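Local coordinates for MoaF-like domain-containing protein (Burkholderia vietnamiensis, PDB 5HAL) that is of unestablished function but has a MoaF-like, calycin-type beta barrel and may be a beta-lactamase, at residues F97-A100 and A101-F105. Residues are numbered along the deposited sequence; the frame is centred on the assembly and turned at random.
Sequences FFTA and ASLDF
The Phe105 ring leans slantwise against Phe97 and Thr99. Its CD1 comes 3.3 Å from Thr99 OG1, while CE1 and CZ reach along the strand to Phe97, where CE1 lies 4.0 Å from CB. Phe105 points its CG away from its own backbone N (chi1 -169°), which swings the ring back alongside Thr99 and Phe97. Phe98 projects from the other side of the hairpin; one face of its ring sits over the backbone N of Ala100, and Val83 and Ala81 also touch this side chain.

All this belongs to the beta hairpin joining strands 93-99 and 105-114, the last two of an eight-stranded antiparallel barrel with the up-and-down order of the calycins. Thr99 and Phe105 form an antiparallel non-hydrogen-bonded pair. Just beyond it, Ala100 N donates to Asp104 O at 2.9 Å. A type I turn from Ala100 to Leu103 reverses the chain, with Leu103 N bonded to Ala100 O at 2.7 Å. Leu103 then takes a left-handed conformation (phi 76°), making the G1-type beta bulge of a 3:5 hairpin, which lets Asp104 O turn back to Ala100 N. Leu103 CD2 lies 4.0 Å from Thr99 CG2, the two side chains running the same way.

At the exposed tip Ser102 holds OG between its backbone N and carbonyl carbon (chi1 65°). From there OG gives a 2.6 Å hydrogen bond to Asp104 OD2, approaching from above the carboxylate plane, and accepts a weak one from Asp104 N.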
loop_
_atom_site.group_PDB
_atom_site.type_symbol
_atom_site.label_atom_id
_atom_site.label_comp_id
_atom_site.label_asym_id
_atom_site.label_seq_id
_atom_site.Cartn_x
_atom_site.Cartn_y
_atom_site.Cartn_z
ATOM N N PHE A 97 -0.313 6.511 -6.122
ATOM C CA PHE A 97 0.036 7.916 -6.228
ATOM C C PHE A 97 0.770 8.269 -4.950
ATOM O O PHE A 97 0.245 8.052 -3.855
ATOM C CB PHE A 97 -1.222 8.773 -6.393
ATOM C CG PHE A 97 -2.106 8.327 -7.534
ATOM C CD1 PHE A 97 -1.977 8.904 -8.785
ATOM C CD2 PHE A 97 -3.052 7.321 -7.354
ATOM C CE1 PHE A 97 -2.789 8.489 -9.865
ATOM C CE2 PHE A 97 -3.860 6.902 -8.419
ATOM C CZ PHE A 97 -3.725 7.501 -9.678
ATOM N N PHE A 98 1.977 8.801 -5.081
ATOM C CA PHE A 98 2.878 8.968 -3.948
ATOM C C PHE A 98 3.447 10.379 -4.024
ATOM O O PHE A 98 4.033 10.764 -5.041
ATOM C CB PHE A 98 3.966 7.868 -3.978
ATOM C CG PHE A 98 5.183 8.149 -3.138
ATOM C CD1 PHE A 98 6.444 8.192 -3.721
ATOM C CD2 PHE A 98 5.081 8.322 -1.757
ATOM C CE1 PHE A 98 7.592 8.436 -2.940
ATOM C CE2 PHE A 98 6.221 8.565 -0.970
ATOM C CZ PHE A 98 7.472 8.627 -1.561
ATOM N N THR A 99 3.204 11.171 -2.987
ATOM C CA THR A 99 3.765 12.515 -2.881
ATOM C C THR A 99 4.848 12.442 -1.815
ATOM O O THR A 99 4.542 12.260 -0.631
ATOM C CB THR A 99 2.704 13.555 -2.515
ATOM O OG1 THR A 99 1.616 13.510 -3.452
ATOM C CG2 THR A 99 3.317 14.957 -2.524
ATOM N N ALA A 100 6.108 12.552 -2.234
ATOM C CA ALA A 100 7.211 12.531 -1.282
ATOM C C ALA A 100 7.196 13.788 -0.421
ATOM O O ALA A 100 6.562 14.795 -0.757
ATOM C CB ALA A 100 8.552 12.417 -2.005
ATOM N N ALA A 101 7.920 13.729 0.704
ATOM C CA ALA A 101 8.071 14.921 1.539
ATOM C C ALA A 101 8.645 16.092 0.745
ATOM O O ALA A 101 8.387 17.256 1.072
ATOM C CB ALA A 101 8.961 14.615 2.746
ATOM N N SER A 102 9.414 15.804 -0.300
ATOM C CA SER A 102 9.943 16.827 -1.192
ATOM C C SER A 102 8.897 17.394 -2.143
ATOM O O SER A 102 9.202 18.355 -2.867
ATOM C CB SER A 102 11.087 16.236 -2.014
ATOM O OG SER A 102 10.567 15.228 -2.865
ATOM N N LEU A 103 7.692 16.820 -2.171
ATOM C CA LEU A 103 6.573 17.178 -3.052
ATOM C C LEU A 103 6.768 16.677 -4.481
ATOM O O LEU A 103 5.955 17.034 -5.365
ATOM C CB LEU A 103 6.292 18.689 -3.075
ATOM C CG LEU A 103 5.712 19.287 -1.786
ATOM C CD1 LEU A 103 5.630 20.783 -1.898
ATOM C CD2 LEU A 103 4.335 18.721 -1.562
ATOM N N ASP A 104 7.799 15.876 -4.755
ATOM C CA ASP A 104 7.807 15.085 -5.983
ATOM C C ASP A 104 6.600 14.151 -5.996
ATOM O O ASP A 104 6.310 13.475 -5.009
ATOM C CB ASP A 104 9.096 14.272 -6.100
ATOM C CG ASP A 104 10.329 15.148 -6.176
ATOM O OD1 ASP A 104 10.382 16.051 -7.030
ATOM O OD2 ASP A 104 11.242 14.949 -5.359
ATOM N N PHE A 105 5.909 14.108 -7.123
ATOM C CA PHE A 105 4.676 13.352 -7.281
ATOM C C PHE A 105 4.974 12.184 -8.201
ATOM O O PHE A 105 5.443 12.385 -9.325
ATOM C CB PHE A 105 3.571 14.243 -7.855
ATOM C CG PHE A 105 2.194 13.631 -7.818
ATOM C CD1 PHE A 105 1.774 12.882 -6.725
ATOM C CD2 PHE A 105 1.302 13.842 -8.874
ATOM C CE1 PHE A 105 0.493 12.339 -6.678
ATOM C CE2 PHE A 105 0.018 13.311 -8.840
ATOM C CZ PHE A 105 -0.391 12.559 -7.746
#